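PDB 3CAN: pyruvate-formate lyase-activating enzyme, which is of unknown function but probably belongs to the radical SAM superfamily, with a fold that is a partial, TIM-barrel-like alpha/beta structure. Local coordinates for residues V7-G12 and E19-I24; A43-V48 and I85-E90; K110-S115 and I168-D173. One frame throughout, in Å; residues are numbered along the deposited sequence. Where two conformers were deposited one is given.

Contact 1. Residues V7-G12 and E19-I24; sequences VTFCGG and EFLIDI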
loop_
_atom_site.group_PDB
_atom_site.type_symbol
_atom_site.label_atom_id
_atom_site.label_comp_id
_atom_site.label_asym_id
_atom_site.label_seq_id
_atom_site.Cartn_x
_atom_site.Cartn_y
_atom_site.Cartn_z
ATOM N N VAL A 7 3.057 2.185 -10.910
ATOM C CA VAL A 7 2.069 1.119 -10.956
ATOM C C VAL A 7 2.560 -0.040 -10.075
ATOM O O VAL A 7 3.754 -0.368 -10.047
ATOM C CB VAL A 7 1.815 0.656 -12.418
ATOM C CG1 VAL A 7 3.085 0.050 -13.055
ATOM C CG2 VAL A 7 0.631 -0.310 -12.519
ATOM N N THR A 8 1.625 -0.650 -9.368
ATOM C CA THR A 8 1.909 -1.839 -8.566
ATOM C C THR A 8 0.893 -2.919 -8.898
ATOM O O THR A 8 -0.326 -2.657 -8.945
ATOM C CB THR A 8 1.810 -1.534 -7.074
ATOM O OG1 THR A 8 2.706 -0.475 -6.735
ATOM C CG2 THR A 8 2.145 -2.788 -6.231
ATOM N N PHE A 9 1.375 -4.139 -9.100
ATOM C CA PHE A 9 0.492 -5.302 -9.184
ATOM C C PHE A 9 0.620 -6.057 -7.876
ATOM O O PHE A 9 1.738 -6.291 -7.399
ATOM C CB PHE A 9 0.869 -6.205 -10.334
ATOM C CG PHE A 9 0.532 -5.633 -11.662
ATOM C CD1 PHE A 9 -0.706 -5.879 -12.235
ATOM C CD2 PHE A 9 1.442 -4.836 -12.336
ATOM C CE1 PHE A 9 -1.022 -5.357 -13.474
ATOM C CE2 PHE A 9 1.118 -4.274 -13.574
ATOM C CZ PHE A 9 -0.104 -4.537 -14.134
ATOM N N CYS A 10 -0.522 -6.383 -7.279
ATOM C CA CYS A 10 -0.601 -7.012 -5.954
ATOM C C CYS A 10 -1.416 -8.294 -6.005
ATOM O O CYS A 10 -2.386 -8.399 -6.783
ATOM C CB CYS A 10 -1.302 -6.088 -4.955
ATOM S SG CYS A 10 -0.480 -4.549 -4.582
ATOM N N GLY A 11 -1.083 -9.236 -5.131
ATOM C CA GLY A 11 -1.909 -10.402 -4.953
ATOM C C GLY A 11 -1.771 -11.474 -6.009
ATOM O O GLY A 11 -0.868 -11.442 -6.854
ATOM N N GLY A 12 -2.655 -12.460 -5.918
ATOM C CA GLY A 12 -2.569 -13.649 -6.749
ATOM C C GLY A 12 -3.092 -13.482 -8.162
ATOM O O GLY A 12 -2.565 -14.084 -9.091
ATOM N N GLU A 19 1.452 -13.617 -19.172
ATOM C CA GLU A 19 1.779 -12.962 -20.442
ATOM C C GLU A 19 1.245 -11.524 -20.478
ATOM O O GLU A 19 1.936 -10.573 -20.919
ATOM C CB GLU A 19 1.211 -13.762 -21.616
ATOM C CG GLU A 19 1.630 -13.261 -22.985
ATOM C CD GLU A 19 3.081 -13.536 -23.337
ATOM O OE1 GLU A 19 3.714 -14.412 -22.694
ATOM O OE2 GLU A 19 3.568 -12.864 -24.273
ATOM N N PHE A 20 0.006 -11.376 -20.028
ATOM C CA PHE A 20 -0.636 -10.069 -19.925
ATOM C C PHE A 20 0.135 -9.127 -18.992
ATOM O O PHE A 20 0.369 -7.973 -19.337
ATOM C CB PHE A 20 -2.060 -10.225 -19.406
ATOM C CG PHE A 20 -2.772 -8.916 -19.225
ATOM C CD1 PHE A 20 -3.161 -8.185 -20.339
ATOM C CD2 PHE A 20 -3.024 -8.401 -17.967
ATOM C CE1 PHE A 20 -3.802 -6.968 -20.208
ATOM C CE2 PHE A 20 -3.670 -7.169 -17.823
ATOM C CZ PHE A 20 -4.057 -6.459 -18.938
ATOM N N LEU A 21 0.510 -9.637 -17.824
ATOM C CA LEU A 21 1.293 -8.865 -16.834
ATOM C C LEU A 21 2.566 -8.322 -17.468
ATOM O O LEU A 21 2.844 -7.139 -17.391
ATOM C CB LEU A 21 1.631 -9.756 -15.648
ATOM C CG LEU A 21 2.530 -9.209 -14.544
ATOM C CD1 LEU A 21 1.908 -7.987 -13.910
ATOM C CD2 LEU A 21 2.796 -10.303 -13.531
ATOM N N ILE A 22 3.312 -9.186 -18.140
ATOM C CA ILE A 22 4.557 -8.769 -18.796
ATOM C C ILE A 22 4.289 -7.724 -19.890
ATOM O O ILE A 22 5.025 -6.740 -20.022
ATOM C CB ILE A 22 5.319 -9.996 -19.371
ATOM C CG1 ILE A 22 5.776 -10.931 -18.239
ATOM C CG2 ILE A 22 6.509 -9.538 -20.203
ATOM C CD1 ILE A 22 6.687 -10.304 -17.253
ATOM N N ASP A 23 3.214 -7.897 -20.656
ATOM C CA ASP A 23 2.851 -6.917 -21.674
ATOM C C ASP A 23 2.563 -5.537 -21.057
ATOM O O ASP A 23 3.050 -4.514 -21.537
ATOM C CB ASP A 23 1.642 -7.394 -22.465
ATOM C CG ASP A 23 1.326 -6.489 -23.629
ATOM O OD1 ASP A 23 2.180 -6.346 -24.524
ATOM O OD2 ASP A 23 0.243 -5.896 -23.616
ATOM N N ILE A 24 1.782 -5.508 -19.990
ATOM C CA ILE A 24 1.455 -4.239 -19.336
ATOM C C ILE A 24 2.718 -3.634 -18.737
ATOM O O ILE A 24 2.956 -2.440 -18.855
ATOM C CB ILE A 24 0.384 -4.422 -18.262
ATOM C CG1 ILE A 24 -0.942 -4.905 -18.879
ATOM C CG2 ILE A 24 0.202 -3.101 -17.466
ATOM C CD1 ILE A 24 -1.501 -4.054 -20.023
#
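Phe-9 and Leu-21 are brought together by two different first torsions: the ring of Phe-9 swings to the side of its own backbone N (chi1 -72°), while CG of Leu-21 stands anti to its backbone N (chi1 175°), which sends the end of the side chain toward the strand; chi2 then sets CD1 over the ring. CD1 settles over the middle of one face, 3.5 Å from the centroid and only 11° off the normal. This is a CH-pi contact, close to all six ring carbons. Ile-24, one turn further along the helix, takes the rim instead: its CG2 lies in the ring plane, 3.6 Å from CZ of Phe-9. The other branch of Ile-24 leads away, and CG1 covers a face of the Phe-20 ring, so a beta-branched residue serves two aromatic neighbours at once. A flat phenyl and two branched aliphatics suit this buried, wholly apolar seam. Strand 6-10 is one of the two edge strands of its own chain, yet it pairs antiparallel with a strand of the second subunit, where Val-7 of that chain also packs on Phe-9 and Ile-24 meets its counterpart. Helix 18-30 covers the first strand of a beta-alpha-beta unit completed by strand 35-38, and Gly-11 and Gly-12 open the GGEP motif familiar from radical SAM proteins.

Contact 2. Residues A43-V48 and I85-E90; sequences ARKETV and IRRVAE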
loop_
_atom_site.group_PDB
_atom_site.type_symbol
_atom_site.label_atom_id
_atom_site.label_comp_id
_atom_site.label_asym_id
_atom_site.label_seq_id
_atom_site.Cartn_x
_atom_site.Cartn_y
_atom_site.Cartn_z
ATOM N N ALA A 43 4.632 -19.310 -9.435
ATOM C CA ALA A 43 5.094 -20.685 -9.399
ATOM C C ALA A 43 6.374 -20.894 -10.196
ATOM O O ALA A 43 7.299 -21.550 -9.711
ATOM C CB ALA A 43 4.009 -21.607 -9.915
ATOM N N ARG A 44 6.446 -20.327 -11.397
ATOM C CA ARG A 44 7.507 -20.708 -12.315
ATOM C C ARG A 44 8.675 -19.733 -12.320
ATOM O O ARG A 44 8.515 -18.526 -12.493
ATOM C CB ARG A 44 6.941 -20.940 -13.710
ATOM C CG ARG A 44 6.098 -22.215 -13.756
ATOM C CD ARG A 44 5.393 -22.390 -15.079
ATOM N NE ARG A 44 6.341 -22.434 -16.186
ATOM C CZ ARG A 44 6.589 -21.444 -17.040
ATOM N NH1 ARG A 44 5.957 -20.273 -16.968
ATOM N NH2 ARG A 44 7.483 -21.637 -17.998
ATOM N N LYS A 45 9.863 -20.284 -12.120
ATOM C CA LYS A 45 11.062 -19.474 -12.050
ATOM C C LYS A 45 11.329 -18.659 -13.334
ATOM O O LYS A 45 11.808 -17.530 -13.239
ATOM C CB LYS A 45 12.276 -20.317 -11.633
ATOM C CG LYS A 45 12.615 -21.477 -12.525
ATOM C CD LYS A 45 13.575 -22.450 -11.827
ATOM C CE LYS A 45 13.659 -23.767 -12.554
ATOM N NZ LYS A 45 14.031 -23.607 -13.994
ATOM N N GLU A 46 10.997 -19.191 -14.515
ATOM C CA GLU A 46 11.197 -18.415 -15.757
ATOM C C GLU A 46 10.315 -17.157 -15.754
ATOM O O GLU A 46 10.697 -16.127 -16.312
ATOM C CB GLU A 46 10.960 -19.246 -17.044
ATOM C CG GLU A 46 9.537 -19.166 -17.635
ATOM C CD GLU A 46 9.440 -19.555 -19.127
ATOM O OE1 GLU A 46 10.167 -20.463 -19.600
ATOM O OE2 GLU A 46 8.592 -18.954 -19.829
ATOM N N THR A 47 9.145 -17.239 -15.125
ATOM C CA THR A 47 8.253 -16.082 -15.058
ATOM C C THR A 47 8.772 -15.033 -14.086
ATOM O O THR A 47 8.685 -13.843 -14.363
ATOM C CB THR A 47 6.826 -16.463 -14.663
ATOM O OG1 THR A 47 6.386 -17.547 -15.494
ATOM C CG2 THR A 47 5.896 -15.244 -14.848
ATOM N N VAL A 48 9.308 -15.472 -12.953
ATOM C CA VAL A 48 9.934 -14.547 -12.010
ATOM C C VAL A 48 11.063 -13.809 -12.730
ATOM O O VAL A 48 11.189 -12.612 -12.619
ATOM C CB VAL A 48 10.485 -15.265 -10.763
ATOM C CG1 VAL A 48 11.216 -14.271 -9.843
ATOM C CG2 VAL A 48 9.351 -15.982 -10.006
ATOM N N ILE A 85 11.710 -15.931 -2.792
ATOM C CA ILE A 85 12.502 -14.921 -2.124
ATOM C C ILE A 85 13.974 -15.215 -2.366
ATOM O O ILE A 85 14.746 -14.317 -2.702
ATOM C CB ILE A 85 12.203 -14.826 -0.606
ATOM C CG1 ILE A 85 10.743 -14.410 -0.366
ATOM C CG2 ILE A 85 13.168 -13.856 0.040
ATOM C CD1 ILE A 85 10.273 -14.587 1.068
ATOM N N ARG A 86 14.372 -16.483 -2.228
ATOM C CA ARG A 86 15.762 -16.841 -2.493
ATOM C C ARG A 86 16.143 -16.530 -3.943
ATOM O O ARG A 86 17.227 -16.016 -4.198
ATOM C CB ARG A 86 16.024 -18.314 -2.178
ATOM C CG ARG A 86 17.490 -18.723 -2.294
ATOM C CD ARG A 86 17.719 -20.107 -1.688
ATOM N NE ARG A 86 17.587 -20.083 -0.234
ATOM C CZ ARG A 86 18.515 -19.625 0.598
ATOM N NH1 ARG A 86 19.682 -19.169 0.146
ATOM N NH2 ARG A 86 18.286 -19.637 1.893
ATOM N N ARG A 87 15.244 -16.818 -4.884
ATOM C CA ARG A 87 15.560 -16.587 -6.294
ATOM C C ARG A 87 15.801 -15.111 -6.592
ATOM O O ARG A 87 16.756 -14.773 -7.302
ATOM C CB ARG A 87 14.489 -17.150 -7.226
ATOM C CG ARG A 87 15.041 -17.352 -8.636
ATOM C CD ARG A 87 14.036 -17.955 -9.583
ATOM N NE ARG A 87 14.609 -18.078 -10.929
ATOM C CZ ARG A 87 15.383 -19.087 -11.340
ATOM N NH1 ARG A 87 15.851 -19.094 -12.584
ATOM N NH2 ARG A 87 15.684 -20.097 -10.527
ATOM N N VAL A 88 14.955 -14.239 -6.056
ATOM C CA VAL A 88 15.120 -12.809 -6.252
ATOM C C VAL A 88 16.424 -12.316 -5.616
ATOM O O VAL A 88 17.170 -11.536 -6.221
ATOM C CB VAL A 88 13.905 -12.044 -5.711
ATOM C CG1 VAL A 88 14.063 -10.549 -5.928
ATOM C CG2 VAL A 88 12.620 -12.569 -6.392
ATOM N N ALA A 89 16.703 -12.790 -4.407
ATOM C CA ALA A 89 17.942 -12.437 -3.714
ATOM C C ALA A 89 19.180 -12.863 -4.511
ATOM O O ALA A 89 20.156 -12.094 -4.638
ATOM C CB ALA A 89 17.956 -13.061 -2.330
ATOM N N GLU A 90 19.144 -14.087 -5.051
ATOM C CA GLU A 90 20.277 -14.620 -5.830
ATOM C C GLU A 90 20.458 -13.909 -7.176
ATOM O O GLU A 90 21.556 -13.907 -7.748
ATOM C CB GLU A 90 20.114 -16.129 -6.060
ATOM C CG GLU A 90 20.351 -16.954 -4.805
ATOM C CD GLU A 90 20.102 -18.448 -4.988
ATOM O OE1 GLU A 90 19.601 -18.870 -6.055
ATOM O OE2 GLU A 90 20.404 -19.203 -4.046
#
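Lys-45 and Arg-87 meet through carbon on one side and a flat cation on the other. The Arg-87 chain runs extended from CG to NE and brings its guanidinium against the lysine methylenes. CB of Lys-45 sits over one face, displaced toward the rim, 3.3 Å from NE of Arg-87, and further along CD of Lys-45 comes within 3.4 Å of NH2 of Arg-87. CG of Lys-45 lies between its backbone N and carbonyl carbon (chi1 59°), an uncommon choice in a helix, and this lays the aliphatic chain across the guanidinium. Both residues suit a place near the surface, since their long apolar stems can pack while their charges stay at the ends.

The chain of Lys-45 bends at chi4, and its NZ lies 5.1 Å from NH1 of Arg-87, near but not touching. That NH1 forms a salt bridge with Asp-49, one turn after Lys-45, which probably eases the likeness of charge and helps hold the guanidinium with one face against the lysine.

Helices 45-53 and 79-90 both belong to the crossovers of a parallel alpha/beta sheet: the first leads into strand 57-61, and the second, following helix 67-74, comes between strand 57-61 and strand 95-101.

Apolar packing takes over nearer the sheet, though lightly. CG1 of Val-48 and CG2 of Val-88 approach to 4.1 Å, their side chains crossing at about a right angle; this holds for one of two conformers of Val-88 and is doubtful in the other. Valine is small enough to fit between the two helices, and Val-88 also touches Leu-58 and Ile-60 of strand 57-61.

Arg-44 occupies the N-cap position of helix 45-53, and its carbonyl O accepts from N of Val-48 at 3.2 Å.

Contact 3. Residues K110-S115 and I168-D173; sequences KNIKLS and IQILTD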
loop_
_atom_site.group_PDB
_atom_site.type_symbol
_atom_site.label_atom_id
_atom_site.label_comp_id
_atom_site.label_asym_id
_atom_site.label_seq_id
_atom_site.Cartn_x
_atom_site.Cartn_y
_atom_site.Cartn_z
ATOM N N LYS A 110 9.726 -16.514 18.055
ATOM C CA LYS A 110 10.245 -17.607 17.233
ATOM C C LYS A 110 10.065 -17.320 15.743
ATOM O O LYS A 110 11.027 -17.375 14.980
ATOM C CB LYS A 110 9.584 -18.935 17.578
ATOM C CG LYS A 110 10.088 -20.093 16.716
ATOM C CD LYS A 110 9.448 -21.391 17.129
ATOM C CE LYS A 110 9.746 -22.505 16.145
ATOM N NZ LYS A 110 8.943 -23.745 16.498
ATOM N N ASN A 111 8.846 -16.995 15.328
ATOM C CA ASN A 111 8.614 -16.754 13.903
ATOM C C ASN A 111 9.428 -15.597 13.353
ATOM O O ASN A 111 9.968 -15.673 12.244
ATOM C CB ASN A 111 7.151 -16.477 13.601
ATOM C CG ASN A 111 6.912 -16.315 12.125
ATOM O OD1 ASN A 111 7.154 -17.246 11.356
ATOM N ND2 ASN A 111 6.466 -15.111 11.709
ATOM N N ILE A 112 9.508 -14.517 14.117
ATOM C CA ILE A 112 10.226 -13.336 13.661
ATOM C C ILE A 112 11.722 -13.606 13.605
ATOM O O ILE A 112 12.388 -13.185 12.663
ATOM C CB ILE A 112 9.889 -12.097 14.518
ATOM C CG1 ILE A 112 8.376 -11.809 14.450
ATOM C CG2 ILE A 112 10.691 -10.884 14.073
ATOM C CD1 ILE A 112 7.821 -11.555 13.042
ATOM N N LYS A 113 12.256 -14.337 14.586
ATOM C CA LYS A 113 13.665 -14.736 14.533
ATOM C C LYS A 113 13.959 -15.667 13.354
ATOM O O LYS A 113 14.955 -15.476 12.653
ATOM C CB LYS A 113 14.141 -15.359 15.855
ATOM C CG LYS A 113 14.289 -14.336 16.998
ATOM C CD LYS A 113 14.784 -14.991 18.267
ATOM C CE LYS A 113 15.058 -13.947 19.319
ATOM N NZ LYS A 113 15.515 -14.568 20.604
ATOM N N LEU A 114 13.096 -16.647 13.109
ATOM C CA LEU A 114 13.302 -17.564 11.973
ATOM C C LEU A 114 13.256 -16.780 10.666
ATOM O O LEU A 114 14.037 -17.032 9.749
ATOM C CB LEU A 114 12.243 -18.667 11.975
ATOM C CG LEU A 114 12.388 -19.699 13.098
ATOM C CD1 LEU A 114 11.169 -20.640 13.056
ATOM C CD2 LEU A 114 13.729 -20.468 13.013
ATOM N N SER A 115 12.336 -15.817 10.597
ATOM C CA SER A 115 12.213 -14.938 9.435
ATOM C C SER A 115 13.494 -14.131 9.221
ATOM O O SER A 115 14.013 -14.045 8.105
ATOM C CB SER A 115 11.018 -13.986 9.605
ATOM O OG SER A 115 9.776 -14.678 9.673
ATOM N N ILE A 168 10.729 -5.192 15.451
ATOM C CA ILE A 168 11.670 -4.323 14.773
ATOM C C ILE A 168 13.086 -4.530 15.304
ATOM O O ILE A 168 14.040 -4.580 14.524
ATOM C CB ILE A 168 11.264 -2.839 14.916
ATOM C CG1 ILE A 168 9.949 -2.573 14.167
ATOM C CG2 ILE A 168 12.380 -1.928 14.416
ATOM C CD1 ILE A 168 10.030 -2.701 12.640
ATOM N N GLN A 169 13.225 -4.642 16.624
ATOM C CA GLN A 169 14.536 -4.840 17.230
ATOM C C GLN A 169 15.186 -6.143 16.774
ATOM O O GLN A 169 16.376 -6.169 16.476
ATOM C CB GLN A 169 14.457 -4.823 18.759
ATOM C CG GLN A 169 15.818 -4.794 19.442
ATOM C CD GLN A 169 16.609 -3.544 19.079
ATOM O OE1 GLN A 169 16.153 -2.425 19.305
ATOM N NE2 GLN A 169 17.784 -3.731 18.495
ATOM N N ILE A 170 14.408 -7.221 16.751
ATOM C CA ILE A 170 14.908 -8.525 16.305
ATOM C C ILE A 170 15.482 -8.416 14.894
ATOM O O ILE A 170 16.614 -8.814 14.625
ATOM C CB ILE A 170 13.788 -9.596 16.327
ATOM C CG1 ILE A 170 13.403 -9.941 17.773
ATOM C CG2 ILE A 170 14.233 -10.866 15.595
ATOM C CD1 ILE A 170 12.039 -10.599 17.908
ATOM N N LEU A 171 14.693 -7.867 13.979
ATOM C CA LEU A 171 15.134 -7.756 12.600
ATOM C C LEU A 171 16.402 -6.886 12.488
ATOM O O LEU A 171 17.343 -7.242 11.771
ATOM C CB LEU A 171 13.988 -7.219 11.731
ATOM C CG LEU A 171 12.806 -8.175 11.579
ATOM C CD1 LEU A 171 11.554 -7.437 11.063
ATOM C CD2 LEU A 171 13.182 -9.367 10.675
ATOM N N THR A 172 16.421 -5.777 13.224
ATOM C CA THR A 172 17.567 -4.882 13.276
ATOM C C THR A 172 18.798 -5.605 13.825
ATOM O O THR A 172 19.898 -5.446 13.293
ATOM C CB THR A 172 17.253 -3.628 14.130
ATOM O OG1 THR A 172 16.077 -2.972 13.616
ATOM C CG2 THR A 172 18.417 -2.654 14.111
ATOM N N ASP A 173 18.607 -6.404 14.876
ATOM C CA ASP A 173 19.698 -7.178 15.476
ATOM C C ASP A 173 20.362 -8.150 14.496
ATOM O O ASP A 173 21.547 -8.447 14.638
ATOM C CB ASP A 173 19.205 -7.956 16.709
ATOM C CG ASP A 173 18.940 -7.062 17.923
ATOM O OD1 ASP A 173 19.376 -5.890 17.951
ATOM O OD2 ASP A 173 18.277 -7.549 18.867
#
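Ile-112 touches Ile-170 where the two helices meet, and the flat amides of their sequence neighbours, Asn-111 and Gln-169, are held by hydrogen bonds. The amide of Gln-169 keeps its partner close to its own plane, its NE2 giving a bond of 2.7 Å to OD1 of Asp-173. That oxygen is met from above the carboxylate, 41° out of its plane. The two residues are one turn apart on an exposed flank of helix 161-173, where polar side chains belong. The buried amide of Asn-111 is held at both ends, OD1 by N of Met-65 and ND2 by O of Asn-106.

The meeting surface is aliphatic. In the conformer given for Ile-170, its CG2 lies 3.9 Å from CG2 of Ile-112, the side chains crossing at about a right angle; in each, CG2 is anti to the backbone N, which sends that methyl into the groove between the helices. The same methyl of Ile-112 also reaches CG of Leu-171, at 4.2 Å. On the outer side, CG of Lys-113 lies 3.7 Å from CG2 of that Ile-170 conformer, while the extended remainder of the lysine carries NZ to a salt bridge with Glu-109. A lysine is well placed here, with its stem packed and its charge toward the surface.

Helices 109-121 and 161-173 are the helices of consecutive beta-alpha-beta crossovers, before and after strand 128-133. Their segments run nearly parallel, inclined by 26°, with axes 9.3 Å apart at closest. Leu-171 continues the apolar layer inward to Ile-129 and Leu-131 of that strand.

Small hydroxyls fold back on the helices. OG of Ser-115 donates to O of Asn-111 at 2.8 Å, and Thr-172 does likewise, its OG1 donating to O of Ile-168 at 2.7 Å.

In the fold
From the N terminus, contact 1 comes first, closing a short loop of seven residues between strand 6-10 and helix 18-30. The chain then adds strand 35-38 and enters helix 45-53, where contact 2 opens; it closes 36 residues later on helix 79-90, after strand 57-61. Contact 3 spans the widest gap, from helix 109-121 through strand 128-133 to helix 161-173. The three follow in series, neither nested nor crossed. Contact 1 fastens a helix to the sheet edge that meets the second subunit, while contacts 2 and 3 join helix to helix. Contacts 1 and 3 lie about 31 Å apart between centres, on opposite sides of the chain's centre.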